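Side-chain contacts in probable histone-lysine N-methyltransferase, H3 lysine-9 specific SUVH9 (PDB 4NJ5), which acts in gene silencing without binding S-adenosyl-L-methionine or methylating histones, and may bind methylated DNA and recruit RNA polymerase V to chromatin: residues A[55-60]-A[429-434]; A[21-26]-A[84-89]; A[17-22]-A[90-95]. All coordinates share one frame; numbering follows the deposited sequence.

Contact 1 of 3, residues A[55-60]-A[429-434]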
loop_
_atom_site.group_PDB
_atom_site.type_symbol
_atom_site.label_atom_id
_atom_site.label_comp_id
_atom_site.label_asym_id
_atom_site.label_seq_id
_atom_site.Cartn_x
_atom_site.Cartn_y
_atom_site.Cartn_z
ATOM N N GLY A 55 -7.546 7.018 -14.302
ATOM C CA GLY A 55 -8.694 7.757 -13.814
ATOM C C GLY A 55 -9.758 8.018 -14.869
ATOM O O GLY A 55 -10.929 7.709 -14.652
ATOM N N SER A 56 -9.361 8.580 -16.009
ATOM C CA SER A 56 -10.330 8.942 -17.049
ATOM C C SER A 56 -11.018 7.714 -17.646
ATOM O O SER A 56 -12.219 7.735 -17.954
ATOM C CB SER A 56 -9.663 9.765 -18.156
ATOM O OG SER A 56 -8.812 8.960 -18.954
ATOM N N MET A 57 -10.247 6.643 -17.807
ATOM C CA MET A 57 -10.794 5.377 -18.273
ATOM C C MET A 57 -11.808 4.814 -17.285
ATOM O O MET A 57 -12.844 4.290 -17.687
ATOM C CB MET A 57 -9.683 4.360 -18.512
ATOM C CG MET A 57 -8.822 4.670 -19.714
ATOM S SD MET A 57 -7.526 3.442 -19.928
ATOM C CE MET A 57 -8.502 1.988 -20.308
ATOM N N MET A 58 -11.518 4.918 -15.995
ATOM C CA MET A 58 -12.484 4.453 -15.009
ATOM C C MET A 58 -13.713 5.354 -14.964
ATOM O O MET A 58 -14.811 4.902 -14.638
ATOM C CB MET A 58 -11.850 4.315 -13.627
ATOM C CG MET A 58 -10.973 3.087 -13.511
ATOM S SD MET A 58 -10.352 2.839 -11.850
ATOM C CE MET A 58 -11.860 2.462 -10.970
ATOM N N ARG A 59 -13.527 6.623 -15.303
ATOM C CA ARG A 59 -14.642 7.552 -15.355
ATOM C C ARG A 59 -15.589 7.172 -16.483
ATOM O O ARG A 59 -16.807 7.182 -16.307
ATOM C CB ARG A 59 -14.155 8.984 -15.556
ATOM C CG ARG A 59 -15.282 10.001 -15.571
ATOM C CD ARG A 59 -14.883 11.233 -16.353
ATOM N NE ARG A 59 -14.307 10.873 -17.645
ATOM C CZ ARG A 59 -13.215 11.430 -18.154
ATOM N NH1 ARG A 59 -12.757 11.044 -19.336
ATOM N NH2 ARG A 59 -12.580 12.378 -17.477
ATOM N N ASP A 60 -15.026 6.834 -17.640
ATOM C CA ASP A 60 -15.845 6.442 -18.784
ATOM C C ASP A 60 -16.641 5.160 -18.528
ATOM O O ASP A 60 -17.689 4.949 -19.138
ATOM C CB ASP A 60 -14.984 6.280 -20.040
ATOM C CG ASP A 60 -14.238 7.547 -20.404
ATOM O OD1 ASP A 60 -14.774 8.649 -20.161
ATOM O OD2 ASP A 60 -13.110 7.438 -20.933
ATOM N N GLN A 429 -13.520 -5.245 -15.886
ATOM C CA GLN A 429 -14.546 -4.230 -15.664
ATOM C C GLN A 429 -14.226 -2.935 -16.405
ATOM O O GLN A 429 -15.069 -2.046 -16.509
ATOM C CB GLN A 429 -14.752 -3.965 -14.166
ATOM C CG GLN A 429 -15.207 -5.164 -13.347
ATOM C CD GLN A 429 -16.187 -4.797 -12.240
ATOM O OE1 GLN A 429 -16.972 -3.860 -12.379
ATOM N NE2 GLN A 429 -16.145 -5.542 -11.136
ATOM N N VAL A 430 -13.002 -2.847 -16.914
ATOM C CA VAL A 430 -12.554 -1.680 -17.667
ATOM C C VAL A 430 -12.391 -2.033 -19.148
ATOM O O VAL A 430 -12.812 -1.282 -20.033
ATOM C CB VAL A 430 -11.224 -1.127 -17.104
ATOM C CG1 VAL A 430 -10.476 -0.308 -18.143
ATOM C CG2 VAL A 430 -11.480 -0.316 -15.837
ATOM N N LEU A 431 -11.792 -3.192 -19.410
ATOM C CA LEU A 431 -11.573 -3.670 -20.777
ATOM C C LEU A 431 -12.424 -4.905 -21.079
ATOM O O LEU A 431 -12.224 -5.969 -20.489
ATOM C CB LEU A 431 -10.092 -3.988 -20.993
ATOM C CG LEU A 431 -9.120 -2.854 -20.660
ATOM C CD1 LEU A 431 -7.687 -3.353 -20.659
ATOM C CD2 LEU A 431 -9.286 -1.704 -21.640
ATOM N N ALA A 432 -13.367 -4.757 -22.003
ATOM C CA ALA A 432 -14.292 -5.833 -22.352
ATOM C C ALA A 432 -13.585 -7.066 -22.915
ATOM O O ALA A 432 -14.025 -8.196 -22.698
ATOM C CB ALA A 432 -15.340 -5.328 -23.341
ATOM N N ASP A 433 -12.488 -6.843 -23.629
ATOM C CA ASP A 433 -11.782 -7.922 -24.313
ATOM C C ASP A 433 -10.703 -8.578 -23.452
ATOM O O ASP A 433 -9.967 -9.442 -23.926
ATOM C CB ASP A 433 -11.170 -7.407 -25.618
ATOM C CG ASP A 433 -10.273 -6.202 -25.404
ATOM O OD1 ASP A 433 -10.518 -5.437 -24.448
ATOM O OD2 ASP A 433 -9.324 -6.018 -26.195
ATOM N N PHE A 434 -10.616 -8.170 -22.189
ATOM C CA PHE A 434 -9.594 -8.690 -21.284
ATOM C C PHE A 434 -9.781 -10.169 -20.961
ATOM O O PHE A 434 -10.861 -10.600 -20.561
ATOM C CB PHE A 434 -9.551 -7.876 -19.986
ATOM C CG PHE A 434 -8.757 -8.527 -18.881
ATOM C CD1 PHE A 434 -7.374 -8.451 -18.865
ATOM C CD2 PHE A 434 -9.398 -9.206 -17.854
ATOM C CE1 PHE A 434 -6.642 -9.046 -17.846
ATOM C CE2 PHE A 434 -8.674 -9.803 -16.838
ATOM C CZ PHE A 434 -7.293 -9.722 -16.834
#

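Contact 2 of 3, residues A[21-26]-A[84-89]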
loop_
_atom_site.group_PDB
_atom_site.type_symbol
_atom_site.label_atom_id
_atom_site.label_comp_id
_atom_site.label_asym_id
_atom_site.label_seq_id
_atom_site.Cartn_x
_atom_site.Cartn_y
_atom_site.Cartn_z
ATOM N N MET A 21 -8.379 -1.875 -6.249
ATOM C CA MET A 21 -7.731 -2.962 -6.982
ATOM C C MET A 21 -7.809 -2.744 -8.492
ATOM O O MET A 21 -6.816 -2.921 -9.217
ATOM C CB MET A 21 -8.351 -4.306 -6.612
ATOM C CG MET A 21 -7.546 -5.100 -5.609
ATOM S SD MET A 21 -8.140 -6.796 -5.521
ATOM C CE MET A 21 -9.736 -6.532 -4.753
ATOM N N ILE A 22 -8.991 -2.350 -8.961
ATOM C CA ILE A 22 -9.165 -2.027 -10.372
ATOM C C ILE A 22 -8.263 -0.870 -10.793
ATOM O O ILE A 22 -7.557 -0.961 -11.799
ATOM C CB ILE A 22 -10.626 -1.681 -10.707
ATOM C CG1 ILE A 22 -11.498 -2.937 -10.650
ATOM C CG2 ILE A 22 -10.722 -1.044 -12.087
ATOM C CD1 ILE A 22 -12.938 -2.697 -11.064
ATOM N N TYR A 23 -8.277 0.211 -10.017
ATOM C CA TYR A 23 -7.477 1.387 -10.356
ATOM C C TYR A 23 -5.985 1.063 -10.497
ATOM O O TYR A 23 -5.376 1.333 -11.540
ATOM C CB TYR A 23 -7.693 2.513 -9.339
ATOM C CG TYR A 23 -6.888 3.757 -9.640
ATOM C CD1 TYR A 23 -7.309 4.668 -10.602
ATOM C CD2 TYR A 23 -5.707 4.019 -8.964
ATOM C CE1 TYR A 23 -6.574 5.804 -10.881
ATOM C CE2 TYR A 23 -4.962 5.151 -9.238
ATOM C CZ TYR A 23 -5.400 6.039 -10.196
ATOM O OH TYR A 23 -4.659 7.164 -10.465
ATOM N N ASP A 24 -5.406 0.468 -9.457
ATOM C CA ASP A 24 -3.981 0.144 -9.488
ATOM C C ASP A 24 -3.615 -0.891 -10.560
ATOM O O ASP A 24 -2.555 -0.784 -11.196
ATOM C CB ASP A 24 -3.482 -0.282 -8.102
ATOM C CG ASP A 24 -3.250 0.905 -7.179
ATOM O OD1 ASP A 24 -2.761 1.947 -7.665
ATOM O OD2 ASP A 24 -3.558 0.799 -5.971
ATOM N N SER A 25 -4.486 -1.878 -10.773
ATOM C CA SER A 25 -4.255 -2.841 -11.849
ATOM C C SER A 25 -4.228 -2.154 -13.213
ATOM O O SER A 25 -3.367 -2.442 -14.048
ATOM C CB SER A 25 -5.315 -3.940 -11.843
ATOM O OG SER A 25 -5.248 -4.687 -10.646
ATOM N N LEU A 26 -5.176 -1.245 -13.428
ATOM C CA LEU A 26 -5.267 -0.503 -14.682
ATOM C C LEU A 26 -4.016 0.344 -14.913
ATOM O O LEU A 26 -3.422 0.305 -15.999
ATOM C CB LEU A 26 -6.508 0.389 -14.685
ATOM C CG LEU A 26 -7.305 0.536 -15.983
ATOM C CD1 LEU A 26 -8.063 1.855 -15.958
ATOM C CD2 LEU A 26 -6.419 0.452 -17.219
ATOM N N PHE A 84 -3.081 7.649 -0.515
ATOM C CA PHE A 84 -3.216 7.684 -1.965
ATOM C C PHE A 84 -1.958 8.308 -2.556
ATOM O O PHE A 84 -1.270 9.077 -1.885
ATOM C CB PHE A 84 -4.458 8.488 -2.354
ATOM C CG PHE A 84 -5.720 7.972 -1.729
ATOM C CD1 PHE A 84 -6.133 8.429 -0.488
ATOM C CD2 PHE A 84 -6.482 7.011 -2.371
ATOM C CE1 PHE A 84 -7.284 7.940 0.095
ATOM C CE2 PHE A 84 -7.638 6.522 -1.795
ATOM C CZ PHE A 84 -8.039 6.987 -0.560
ATOM N N PHE A 85 -1.654 7.984 -3.809
ATOM C CA PHE A 85 -0.391 8.418 -4.406
ATOM C C PHE A 85 -0.550 9.432 -5.533
ATOM O O PHE A 85 0.428 10.022 -5.984
ATOM C CB PHE A 85 0.398 7.210 -4.901
ATOM C CG PHE A 85 0.688 6.206 -3.830
ATOM C CD1 PHE A 85 1.555 6.514 -2.795
ATOM C CD2 PHE A 85 0.096 4.952 -3.856
ATOM C CE1 PHE A 85 1.829 5.591 -1.802
ATOM C CE2 PHE A 85 0.368 4.021 -2.869
ATOM C CZ PHE A 85 1.236 4.341 -1.839
ATOM N N PHE A 86 -1.781 9.629 -5.989
ATOM C CA PHE A 86 -2.041 10.541 -7.091
ATOM C C PHE A 86 -3.298 11.358 -6.834
ATOM O O PHE A 86 -4.229 10.892 -6.173
ATOM C CB PHE A 86 -2.195 9.767 -8.404
ATOM C CG PHE A 86 -1.017 8.896 -8.747
ATOM C CD1 PHE A 86 -1.032 7.541 -8.451
ATOM C CD2 PHE A 86 0.101 9.428 -9.375
ATOM C CE1 PHE A 86 0.045 6.733 -8.771
ATOM C CE2 PHE A 86 1.185 8.622 -9.699
ATOM C CZ PHE A 86 1.155 7.272 -9.396
ATOM N N ARG A 87 -3.324 12.577 -7.363
ATOM C CA ARG A 87 -4.501 13.428 -7.253
ATOM C C ARG A 87 -5.726 12.794 -7.899
ATOM O O ARG A 87 -6.807 12.812 -7.336
ATOM C CB ARG A 87 -4.231 14.795 -7.877
ATOM C CG ARG A 87 -3.200 15.629 -7.161
ATOM C CD ARG A 87 -3.719 16.108 -5.828
ATOM N NE ARG A 87 -3.725 17.564 -5.722
ATOM C CZ ARG A 87 -4.809 18.315 -5.873
ATOM N NH1 ARG A 87 -4.734 19.632 -5.764
ATOM N NH2 ARG A 87 -5.970 17.740 -6.130
ATOM N N PHE A 88 -5.547 12.230 -9.087
ATOM C CA PHE A 88 -6.662 11.659 -9.838
ATOM C C PHE A 88 -7.283 10.499 -9.070
ATOM O O PHE A 88 -8.501 10.276 -9.107
ATOM C CB PHE A 88 -6.179 11.181 -11.201
ATOM C CG PHE A 88 -7.051 11.616 -12.341
ATOM C CD1 PHE A 88 -8.219 10.934 -12.634
ATOM C CD2 PHE A 88 -6.691 12.695 -13.131
ATOM C CE1 PHE A 88 -9.017 11.325 -13.696
ATOM C CE2 PHE A 88 -7.483 13.086 -14.189
ATOM C CZ PHE A 88 -8.648 12.397 -14.472
ATOM N N GLU A 89 -6.427 9.764 -8.370
ATOM C CA GLU A 89 -6.859 8.682 -7.499
ATOM C C GLU A 89 -7.929 9.175 -6.522
ATOM O O GLU A 89 -8.910 8.479 -6.264
ATOM C CB GLU A 89 -5.655 8.115 -6.740
ATOM C CG GLU A 89 -5.918 6.811 -6.034
ATOM C CD GLU A 89 -4.651 6.181 -5.479
ATOM O OE1 GLU A 89 -3.567 6.794 -5.610
ATOM O OE2 GLU A 89 -4.740 5.073 -4.908
HETATM O O HOH W 1 -5.858 2.722 -5.738
HETATM O O HOH W 2 -1.767 4.235 -6.418
#

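Contact 3 of 3, residues A[17-22]-A[90-95]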
loop_
_atom_site.group_PDB
_atom_site.type_symbol
_atom_site.label_atom_id
_atom_site.label_comp_id
_atom_site.label_asym_id
_atom_site.label_seq_id
_atom_site.Cartn_x
_atom_site.Cartn_y
_atom_site.Cartn_z
ATOM N N ARG A 17 -12.448 -1.395 -1.678
ATOM C CA ARG A 17 -11.345 -2.326 -1.896
ATOM C C ARG A 17 -11.265 -2.743 -3.371
ATOM O O ARG A 17 -10.215 -2.603 -4.020
ATOM C CB ARG A 17 -11.513 -3.549 -0.993
ATOM C CG ARG A 17 -10.299 -4.450 -0.920
ATOM C CD ARG A 17 -10.470 -5.523 0.151
ATOM N NE ARG A 17 -11.460 -6.534 -0.209
ATOM C CZ ARG A 17 -11.196 -7.601 -0.958
ATOM N NH1 ARG A 17 -9.972 -7.789 -1.434
ATOM N NH2 ARG A 17 -12.152 -8.476 -1.236
ATOM N N LYS A 18 -12.385 -3.228 -3.900
ATOM C CA LYS A 18 -12.457 -3.620 -5.308
ATOM C C LYS A 18 -12.112 -2.465 -6.258
ATOM O O LYS A 18 -11.411 -2.652 -7.266
ATOM C CB LYS A 18 -13.845 -4.174 -5.643
ATOM C CG LYS A 18 -14.137 -5.543 -5.046
ATOM C CD LYS A 18 -13.275 -6.614 -5.693
ATOM C CE LYS A 18 -13.504 -7.978 -5.056
ATOM N NZ LYS A 18 -14.913 -8.446 -5.209
ATOM N N THR A 19 -12.600 -1.273 -5.932
ATOM C CA THR A 19 -12.337 -0.114 -6.771
ATOM C C THR A 19 -10.843 0.177 -6.836
ATOM O O THR A 19 -10.295 0.411 -7.917
ATOM C CB THR A 19 -13.075 1.147 -6.276
ATOM O OG1 THR A 19 -14.481 0.884 -6.193
ATOM C CG2 THR A 19 -12.834 2.305 -7.235
ATOM N N ARG A 20 -10.184 0.154 -5.684
ATOM C CA ARG A 20 -8.756 0.444 -5.641
ATOM C C ARG A 20 -7.950 -0.622 -6.379
ATOM O O ARG A 20 -6.969 -0.308 -7.070
ATOM C CB ARG A 20 -8.271 0.625 -4.200
ATOM C CG ARG A 20 -8.879 1.849 -3.513
ATOM C CD ARG A 20 -8.048 2.324 -2.329
ATOM N NE ARG A 20 -6.757 2.872 -2.742
ATOM C CZ ARG A 20 -5.929 3.525 -1.932
ATOM N NH1 ARG A 20 -6.259 3.722 -0.662
ATOM N NH2 ARG A 20 -4.776 3.990 -2.392
ATOM N N MET A 21 -8.379 -1.875 -6.249
ATOM C CA MET A 21 -7.731 -2.962 -6.982
ATOM C C MET A 21 -7.809 -2.744 -8.492
ATOM O O MET A 21 -6.816 -2.921 -9.217
ATOM C CB MET A 21 -8.351 -4.306 -6.612
ATOM C CG MET A 21 -7.546 -5.100 -5.609
ATOM S SD MET A 21 -8.140 -6.796 -5.521
ATOM C CE MET A 21 -9.736 -6.532 -4.753
ATOM N N ILE A 22 -8.991 -2.350 -8.961
ATOM C CA ILE A 22 -9.165 -2.027 -10.372
ATOM C C ILE A 22 -8.263 -0.870 -10.793
ATOM O O ILE A 22 -7.557 -0.961 -11.799
ATOM C CB ILE A 22 -10.626 -1.681 -10.707
ATOM C CG1 ILE A 22 -11.498 -2.937 -10.650
ATOM C CG2 ILE A 22 -10.722 -1.044 -12.087
ATOM C CD1 ILE A 22 -12.938 -2.697 -11.064
ATOM N N LEU A 90 -7.742 10.387 -6.003
ATOM C CA LEU A 90 -8.709 10.997 -5.096
ATOM C C LEU A 90 -10.056 11.210 -5.775
ATOM O O LEU A 90 -11.100 11.152 -5.126
ATOM C CB LEU A 90 -8.182 12.331 -4.570
ATOM C CG LEU A 90 -6.860 12.254 -3.806
ATOM C CD1 LEU A 90 -6.386 13.647 -3.416
ATOM C CD2 LEU A 90 -7.008 11.373 -2.577
ATOM N N CYS A 91 -10.026 11.466 -7.080
ATOM C CA CYS A 91 -11.251 11.629 -7.851
ATOM C C CYS A 91 -11.944 10.285 -7.982
ATOM O O CYS A 91 -13.169 10.191 -7.856
ATOM C CB CYS A 91 -10.957 12.194 -9.242
ATOM S SG CYS A 91 -10.055 13.746 -9.242
ATOM N N VAL A 92 -11.155 9.246 -8.244
ATOM C CA VAL A 92 -11.696 7.892 -8.336
ATOM C C VAL A 92 -12.451 7.504 -7.062
ATOM O O VAL A 92 -13.531 6.919 -7.126
ATOM C CB VAL A 92 -10.592 6.855 -8.628
ATOM C CG1 VAL A 92 -11.167 5.442 -8.609
ATOM C CG2 VAL A 92 -9.928 7.152 -9.969
ATOM N N MET A 93 -11.889 7.853 -5.907
ATOM C CA MET A 93 -12.508 7.514 -4.629
ATOM C C MET A 93 -13.502 8.560 -4.129
ATOM O O MET A 93 -13.953 8.490 -2.987
ATOM C CB MET A 93 -11.443 7.251 -3.562
ATOM C CG MET A 93 -11.280 5.780 -3.224
ATOM S SD MET A 93 -11.106 4.774 -4.709
ATOM C CE MET A 93 -9.496 5.309 -5.284
ATOM N N GLY A 94 -13.837 9.528 -4.979
ATOM C CA GLY A 94 -14.842 10.523 -4.643
ATOM C C GLY A 94 -14.480 11.470 -3.512
ATOM O O GLY A 94 -15.351 12.148 -2.962
ATOM N N LEU A 95 -13.199 11.526 -3.160
ATOM C CA LEU A 95 -12.743 12.401 -2.083
ATOM C C LEU A 95 -12.597 13.847 -2.543
ATOM O O LEU A 95 -12.943 14.776 -1.821
ATOM C CB LEU A 95 -11.408 11.909 -1.521
ATOM C CG LEU A 95 -11.458 10.729 -0.554
ATOM C CD1 LEU A 95 -10.082 10.095 -0.422
ATOM C CD2 LEU A 95 -11.986 11.169 0.807
#

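Contact 1 of 3, residues A[55-60]-A[429-434]
Met57, on the last turn of helix 46-60, reaches across to Val430 and Leu431 with its terminal methyl alone. Its CG lies anti to the carbonyl carbon and chi2 is fully extended at 180°; the chain then bends at chi3 (66°), which brings CE to 3.7 Å from Val430 CG1 and 4.0 Å from Leu431 CD2. The methionine and valine side chains cross at about a right angle, and on the methionine side only CE comes within contact distance of Val430. Leu431 does not aim its CB at the helix, yet its outer branch swings back far enough for CD2 to join. Met58, one residue on, touches the second branch of the same valine: its CG is 4.2 Å from Val430 CG2, and the rest of the chain turns toward other parts of the protein. The valine is thus straddled, one methyl to each methionine, and the contact is wholly apolar. The loop 429-434 turns back through a type I turn from Leu431 to Phe434. Plain apolar packing therefore joins the C-terminal turn of helix 46-60 to a SET-region loop between helix 397-405 and strand 448-450. Helix 8-35 runs alongside both: Met57 rests on its Leu26, Met58 on Tyr23 and Leu431 on Phe29, while Leu63 in the loop after helix 46-60 also touches Val430.

Contact 2 of 3, residues A[21-26]-A[84-89]
Tyr23 lays its ring obliquely against the aliphatic part of Glu89, with CE2 3.7 Å from Glu89 CG. The outer end of the ring runs on alongside the start of the glutamate side chain, CZ lying 4.0 Å from Glu89 CB, and the ring and carboxylate planes are only 23° apart. With CG anti to the backbone N (chi1 180°), the tyrosine stretches straight out from helix 8-35, and its OH arrives 4.1 Å from Phe86 CB. Cut back to an alanine, this position is likely to deprive Glu89 CB and CG of the ring packed against them and to open a gap toward Phe86 where the hydroxyl stood. Segment 84-89 runs from the end of strand 83-84, in the SRA (YDG) region, into helix 87-92, so this buried contact ties the N-terminal helix to a strand-to-helix turn. The extended Glu89 side chain reaches the backbone of the preceding loop: its OE1 accepts the N-H of Phe85 at 2.9 Å, nearly straight at 166° but from above the carboxylate plane, and the N-H of Phe86 more weakly. OE2 is held chiefly by Arg20, one helical turn before Asp24. A water bridges the two acids, donating to Asp24 OD1 at 2.8 Å and to Glu89 OE1; Asp24 OD2 lies 4.6 Å from Glu89 OE2. The like charges are probably eased by Arg20 on the glutamate and by Arg27, which forms a salt bridge with Asp24 OD1.

Contact 3 of 3, residues A[17-22]-A[90-95]
Apolar side-chain packing joins the middle of helix 8-35 to the C-terminal end of helix 87-92 in the SRA region, buried beside strand 83-84. Thr19 supplies a methyl: its CG2 lies 3.8 Å from Val92 CG1 and 3.9 Å from Met93 SD. With OG1 beside the backbone N (chi1 -56°), CG2 is anti to that N; the hydroxyl bonds to the carbonyl of His15, and the methyl is what faces helix 87-92. Met93 doubles over, bent at both chi2 and chi3, and its sulfur also sits 3.9 Å from Arg20 CG. The two side chains cross at about a right angle, and the thioether rests on the aliphatic stem of the arginine. The helix ends just here in a Schellman motif, with Leu95 N bonded to Leu90 O at 2.9 Å and Gly94 N to Cys91 O; Gly94 takes the positive phi of 66° that the motif needs. Around the contact, Met58 of helix 46-60 packs against both Thr19 and Val92, and Phe84 of strand 83-84 touches Arg20 and Met93.

In the fold
Contacts 2 and 3 are successive parts of one interface between helices 8-35 and 87-92, with centres about 7 Å apart. A salt bridge joins them, Arg20 NH2 to Glu89 OE2 at 2.7 Å. Contact 1 lies about 13 Å, centre to centre, from each of them. Met58 is one link: SD comes 3.6 Å from Tyr23 CA, while CE is 3.9 Å from both Thr19 CG2 and Val92 CG1. Gly55 is another, its CA 3.4 Å from Phe88 CD1. Helix 46-60 thus packs on helix 8-35 and on the SRA-region helix, while 429-434 brings in the SET region; Gln429 itself touches Ile22. All three contacts lie away from the zinc cluster of the pre-SET region.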